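Local coordinates for class D beta-lactamase (Fusobacterium nucleatum subsp. polymorphum, PDB 4IED), which probably hydrolyses beta-lactam antibiotics to substituted beta-amino acids, as a class D serine beta-lactamase of the penicillin-binding transpeptidase fold, at residues Tyr111-Gln124 against Glu136-Gly148. Residues are numbered along the deposited sequence; the frame is centred on the assembly and turned at random. Where two conformers were deposited one is given.
Sequences YKKLARELGKERMQ and EIGSEIDKFWLEG
Lys112 lays its extended aliphatic chain across Asp142, CB lying 3.7 Å from Asp142 OD2 and CE 3.4 Å from Asp142 O, while its ammonium group continues to a water that it shares with Asp142 OD1. The other carboxylate oxygen belongs to Arg116: NH1 donates to the anti lone pair of Asp142 OD2 at 2.8 Å, within the guanidinium plane, although that plane is turned 71° from the carboxylate. Arg116 thus grips OD2 directly, whereas Lys112, one turn earlier, reaches OD1 only through the water; the two positive charges would probably favour the ionised acid. Between them, Ala115 points its CB toward the loop, 3.4 Å from Ile141 O and 3.7 Å from Trp145 CZ3, on the six-membered ring.

Here the alpha-helical part of the class D fold meets its active site, because Trp145 NE1 is hydrogen-bonded to the carboxylated lysine at position 60. The helix packs behind this tryptophan, with Phe59 packed against both Trp145 and Phe144.

Further along, where the helix kinks at Lys120 and Glu121, Ile141 stretches its CG1 branch anti to the backbone N (chi1 -168°), bringing CD1 to 3.5 Å from Lys120 N. Ile137 packs its CD1 methyl against the backbone at Gln124 and against Met123 CG, and its CG1 sits over one face of the Phe144 ring, whose opposite face receives Trp145 CE3. Through two successive bends in its chain, Met123 brings CG, SD and CE all near Phe144 CZ: CG lies 3.5 Å from it, and the sulfur approaches at the edge in a Met-aromatic contact. Beyond this apolar patch, Lys120 reaches past Ile137 to the type II' turn 137-140, where NZ donates to Gly138 O at 2.6 Å, tilted 24° from the carbonyl plane.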
loop_
_atom_site.group_PDB
_atom_site.type_symbol
_atom_site.label_atom_id
_atom_site.label_comp_id
_atom_site.label_asym_id
_atom_site.label_seq_id
_atom_site.Cartn_x
_atom_site.Cartn_y
_atom_site.Cartn_z
ATOM N N TYR A 111 10.233 7.839 6.279
ATOM C CA TYR A 111 8.905 7.717 6.776
ATOM C C TYR A 111 8.861 7.582 8.313
ATOM O O TYR A 111 7.882 8.030 8.948
ATOM C CB TYR A 111 8.131 6.609 6.061
ATOM C CG TYR A 111 7.561 7.119 4.760
ATOM C CD1 TYR A 111 8.320 7.027 3.564
ATOM C CD2 TYR A 111 6.311 7.696 4.735
ATOM C CE1 TYR A 111 7.847 7.645 2.437
ATOM C CE2 TYR A 111 5.840 8.261 3.563
ATOM C CZ TYR A 111 6.603 8.172 2.420
ATOM O OH TYR A 111 6.129 8.749 1.236
ATOM N N LYS A 112 9.934 7.091 8.907
ATOM C CA LYS A 112 10.010 7.123 10.401
ATOM C C LYS A 112 10.127 8.632 10.819
ATOM O O LYS A 112 9.486 9.060 11.774
ATOM C CB LYS A 112 11.161 6.306 10.872
ATOM C CG LYS A 112 10.927 4.856 10.753
ATOM C CD LYS A 112 12.069 4.046 11.373
ATOM C CE LYS A 112 11.754 2.578 11.474
ATOM N NZ LYS A 112 12.780 1.774 12.130
ATOM N N LYS A 113 10.969 9.411 10.158
ATOM C CA LYS A 113 11.038 10.838 10.437
ATOM C C LYS A 113 9.691 11.519 10.280
ATOM O O LYS A 113 9.270 12.315 11.149
ATOM C CB LYS A 113 12.051 11.478 9.480
ATOM C CG LYS A 113 12.226 12.985 9.627
ATOM C CD LYS A 113 13.299 13.476 8.685
ATOM C CE LYS A 113 13.542 14.924 8.831
ATOM N NZ LYS A 113 13.806 15.303 10.257
ATOM N N LEU A 114 8.968 11.217 9.192
ATOM C CA LEU A 114 7.621 11.743 9.024
ATOM C C LEU A 114 6.693 11.421 10.201
ATOM O O LEU A 114 6.012 12.288 10.731
ATOM C CB LEU A 114 7.043 11.231 7.708
ATOM C CG LEU A 114 5.662 11.809 7.309
ATOM C CD1 LEU A 114 5.626 13.255 7.247
ATOM C CD2 LEU A 114 5.171 11.209 6.060
ATOM N N ALA A 115 6.689 10.139 10.584
ATOM C CA ALA A 115 5.840 9.679 11.701
ATOM C C ALA A 115 6.189 10.453 12.960
ATOM O O ALA A 115 5.327 10.881 13.713
ATOM C CB ALA A 115 5.915 8.167 11.865
ATOM N N ARG A 116 7.467 10.501 13.263
ATOM C CA ARG A 116 7.860 11.189 14.492
ATOM C C ARG A 116 7.433 12.650 14.504
ATOM O O ARG A 116 6.983 13.171 15.544
ATOM C CB ARG A 116 9.364 11.163 14.692
ATOM C CG ARG A 116 9.873 9.793 14.952
ATOM C CD ARG A 116 11.330 9.914 15.198
ATOM N NE ARG A 116 12.156 10.418 14.114
ATOM C CZ ARG A 116 12.828 9.648 13.286
ATOM N NH1 ARG A 116 12.730 8.284 13.357
ATOM N NH2 ARG A 116 13.713 10.243 12.482
ATOM N N GLU A 117 7.620 13.360 13.368
ATOM C CA GLU A 117 7.249 14.804 13.297
ATOM C C GLU A 117 5.758 14.935 13.446
ATOM O O GLU A 117 5.272 15.843 14.109
ATOM C CB GLU A 117 7.796 15.420 12.017
ATOM C CG GLU A 117 9.311 15.511 12.073
ATOM C CD GLU A 117 9.954 16.247 10.962
ATOM O OE1 GLU A 117 11.202 16.067 10.857
ATOM O OE2 GLU A 117 9.240 17.008 10.245
ATOM N N LEU A 118 4.982 14.050 12.809
ATOM C CA LEU A 118 3.527 14.062 13.022
ATOM C C LEU A 118 3.155 13.946 14.512
ATOM O O LEU A 118 2.401 14.741 15.029
ATOM C CB LEU A 118 2.828 12.995 12.212
ATOM C CG LEU A 118 2.626 13.365 10.724
ATOM C CD1 LEU A 118 2.343 12.029 9.960
ATOM C CD2 LEU A 118 1.480 14.305 10.516
ATOM N N GLY A 119 3.796 13.002 15.158
ATOM C CA GLY A 119 3.501 12.696 16.561
ATOM C C GLY A 119 2.258 11.875 16.763
ATOM O O GLY A 119 1.392 11.795 15.901
ATOM N N LYS A 120 2.118 11.285 17.962
ATOM C CA LYS A 120 1.000 10.398 18.187
ATOM C C LYS A 120 -0.392 11.011 17.972
ATOM O O LYS A 120 -1.323 10.398 17.404
ATOM C CB LYS A 120 1.119 9.746 19.554
ATOM C CG LYS A 120 0.093 8.633 19.766
ATOM C CD LYS A 120 0.348 7.665 20.948
ATOM C CE LYS A 120 -0.733 6.614 20.963
ATOM N NZ LYS A 120 -0.635 5.647 22.043
ATOM N N GLU A 121 -0.597 12.192 18.520
ATOM C CA GLU A 121 -1.903 12.798 18.438
ATOM C C GLU A 121 -2.342 13.017 16.990
ATOM O O GLU A 121 -3.456 12.663 16.598
ATOM C CB GLU A 121 -1.971 14.122 19.246
ATOM C CG GLU A 121 -3.276 14.876 19.175
ATOM C CD GLU A 121 -3.313 16.161 20.075
ATOM O OE1 GLU A 121 -4.223 16.277 20.906
ATOM O OE2 GLU A 121 -2.469 17.072 19.965
ATOM N N ARG A 122 -1.476 13.578 16.196
ATOM C CA ARG A 122 -1.867 13.901 14.785
ATOM C C ARG A 122 -1.912 12.630 13.975
ATOM O O ARG A 122 -2.785 12.457 13.100
ATOM C CB ARG A 122 -0.904 14.890 14.144
ATOM C CG ARG A 122 -1.025 16.279 14.736
ATOM C CD ARG A 122 -0.280 17.349 13.951
ATOM N NE ARG A 122 1.151 17.113 14.008
ATOM C CZ ARG A 122 2.004 18.042 13.547
ATOM N NH1 ARG A 122 1.560 19.189 12.941
ATOM N NH2 ARG A 122 3.287 17.826 13.689
ATOM N N MET A 123 -1.043 11.669 14.256
ATOM C CA MET A 123 -1.095 10.440 13.546
ATOM C C MET A 123 -2.414 9.703 13.838
ATOM O O MET A 123 -3.068 9.163 12.978
ATOM C CB MET A 123 0.080 9.498 13.923
ATOM C CG MET A 123 0.202 8.235 13.089
ATOM S SD MET A 123 0.480 8.457 11.310
ATOM C CE MET A 123 2.242 8.729 11.386
ATOM N N GLN A 124 -2.773 9.611 15.124
ATOM C CA GLN A 124 -4.041 9.001 15.527
ATOM C C GLN A 124 -5.223 9.652 14.840
ATOM O O GLN A 124 -6.145 8.989 14.360
ATOM C CB GLN A 124 -4.207 9.011 17.037
ATOM C CG GLN A 124 -5.436 8.270 17.472
ATOM C CD GLN A 124 -5.258 6.795 17.393
ATOM O OE1 GLN A 124 -5.896 6.065 16.523
ATOM N NE2 GLN A 124 -4.410 6.303 18.186
ATOM N N GLU A 136 -4.640 1.254 15.575
ATOM C CA GLU A 136 -3.831 1.152 16.789
ATOM C C GLU A 136 -2.395 1.633 16.494
ATOM O O GLU A 136 -1.736 1.097 15.574
ATOM C CB GLU A 136 -3.789 -0.286 17.231
ATOM C CG GLU A 136 -5.181 -0.786 17.607
ATOM C CD GLU A 136 -5.722 -0.077 18.828
ATOM O OE1 GLU A 136 -5.040 -0.024 19.862
ATOM O OE2 GLU A 136 -6.890 0.314 18.784
ATOM N N ILE A 137 -1.936 2.531 17.322
ATOM C CA ILE A 137 -0.596 3.052 17.275
ATOM C C ILE A 137 0.273 2.458 18.395
ATOM O O ILE A 137 1.516 2.519 18.319
ATOM C CB ILE A 137 -0.528 4.596 17.217
ATOM C CG1 ILE A 137 -1.182 5.039 15.896
ATOM C CG2 ILE A 137 0.900 5.099 17.472
ATOM C CD1 ILE A 137 -1.393 6.533 16.020
ATOM N N GLY A 138 -0.293 2.017 19.519
ATOM C CA GLY A 138 0.605 1.544 20.623
ATOM C C GLY A 138 1.458 2.695 21.133
ATOM O O GLY A 138 1.066 3.837 21.193
ATOM N N SER A 139 2.697 2.362 21.506
ATOM C CA SER A 139 3.638 3.278 22.098
ATOM C C SER A 139 4.937 3.356 21.312
ATOM O O SER A 139 5.974 3.726 21.902
ATOM C CB SER A 139 3.934 2.812 23.544
ATOM O OG SER A 139 4.510 1.533 23.579
ATOM N N GLU A 140 4.907 3.141 20.004
ATOM C CA GLU A 140 6.109 3.137 19.127
ATOM C C GLU A 140 5.705 3.932 17.877
ATOM O O GLU A 140 5.201 3.416 16.896
ATOM C CB GLU A 140 6.547 1.729 18.718
ATOM C CG GLU A 140 7.081 0.898 19.886
ATOM C CD GLU A 140 8.444 1.235 20.345
ATOM O OE1 GLU A 140 9.121 2.005 19.630
ATOM O OE2 GLU A 140 8.863 0.759 21.414
ATOM N N ILE A 141 5.913 5.228 17.962
ATOM C CA ILE A 141 5.433 6.172 16.908
ATOM C C ILE A 141 6.124 5.905 15.601
ATOM O O ILE A 141 5.501 6.243 14.591
ATOM C CB ILE A 141 5.572 7.681 17.341
ATOM C CG1 ILE A 141 4.804 8.599 16.389
ATOM C CG2 ILE A 141 6.991 8.074 17.462
ATOM C CD1 ILE A 141 3.356 8.474 16.314
ATOM N N ASP A 142 7.322 5.291 15.554
ATOM C CA ASP A 142 7.916 5.012 14.253
ATOM C C ASP A 142 8.029 3.543 13.888
ATOM O O ASP A 142 8.784 3.187 12.950
ATOM C CB ASP A 142 9.147 5.850 14.029
ATOM C CG ASP A 142 10.372 5.368 14.709
ATOM O OD1 ASP A 142 10.317 4.400 15.513
ATOM O OD2 ASP A 142 11.430 6.079 14.560
ATOM N N LYS A 143 7.252 2.717 14.581
ATOM C CA LYS A 143 7.250 1.268 14.315
ATOM C C LYS A 143 5.880 0.676 14.185
ATOM O O LYS A 143 5.743 -0.515 13.896
ATOM C CB LYS A 143 8.019 0.461 15.350
ATOM C CG LYS A 143 9.421 0.893 15.600
ATOM C CD LYS A 143 9.979 0.118 16.808
ATOM C CE LYS A 143 11.269 0.671 17.297
ATOM N NZ LYS A 143 11.912 -0.245 18.221
ATOM N N PHE A 144 4.796 1.439 14.492
ATOM C CA PHE A 144 3.483 0.821 14.663
ATOM C C PHE A 144 2.926 0.138 13.460
ATOM O O PHE A 144 2.080 -0.670 13.622
ATOM C CB PHE A 144 2.451 1.842 15.223
ATOM C CG PHE A 144 2.174 3.011 14.289
ATOM C CD1 PHE A 144 1.181 2.912 13.349
ATOM C CD2 PHE A 144 2.861 4.225 14.387
ATOM C CE1 PHE A 144 0.942 3.925 12.426
ATOM C CE2 PHE A 144 2.654 5.227 13.463
ATOM C CZ PHE A 144 1.640 5.101 12.535
ATOM N N TRP A 145 3.318 0.601 12.247
ATOM C CA TRP A 145 2.848 -0.017 11.022
ATOM C C TRP A 145 3.705 -1.200 10.546
ATOM O O TRP A 145 3.352 -1.864 9.585
ATOM C CB TRP A 145 2.787 0.991 9.885
ATOM C CG TRP A 145 4.204 1.508 9.491
ATOM C CD1 TRP A 145 4.937 1.123 8.455
ATOM C CD2 TRP A 145 4.887 2.657 10.065
ATOM N NE1 TRP A 145 6.082 1.829 8.382
ATOM C CE2 TRP A 145 6.096 2.806 9.349
ATOM C CE3 TRP A 145 4.587 3.559 11.089
ATOM C CZ2 TRP A 145 7.017 3.830 9.607
ATOM C CZ3 TRP A 145 5.461 4.563 11.351
ATOM C CH2 TRP A 145 6.699 4.710 10.596
ATOM N N LEU A 146 4.836 -1.483 11.218
ATOM C CA LEU A 146 5.767 -2.524 10.796
ATOM C C LEU A 146 5.900 -3.718 11.681
ATOM O O LEU A 146 6.339 -4.816 11.246
ATOM C CB LEU A 146 7.128 -1.906 10.384
ATOM C CG LEU A 146 7.792 -1.087 11.351
ATOM C CD1 LEU A 146 8.731 -1.886 12.188
ATOM C CD2 LEU A 146 8.611 0.039 10.598
ATOM N N GLU A 147 5.472 -3.590 12.913
ATOM C CA GLU A 147 5.617 -4.719 13.889
ATOM C C GLU A 147 4.380 -4.865 14.781
ATOM O O GLU A 147 4.444 -5.448 15.850
ATOM C CB GLU A 147 6.860 -4.524 14.768
ATOM C CG GLU A 147 6.842 -3.272 15.651
ATOM C CD GLU A 147 7.948 -3.069 16.653
ATOM O OE1 GLU A 147 9.049 -3.534 16.282
ATOM O OE2 GLU A 147 7.618 -2.383 17.716
ATOM N N GLY A 148 3.241 -4.361 14.369
ATOM C CA GLY A 148 2.127 -4.170 15.312
ATOM C C GLY A 148 2.284 -2.835 16.069
ATOM O O GLY A 148 3.406 -2.292 16.223
HETATM O O HOH W 1 12.619 2.872 14.877
#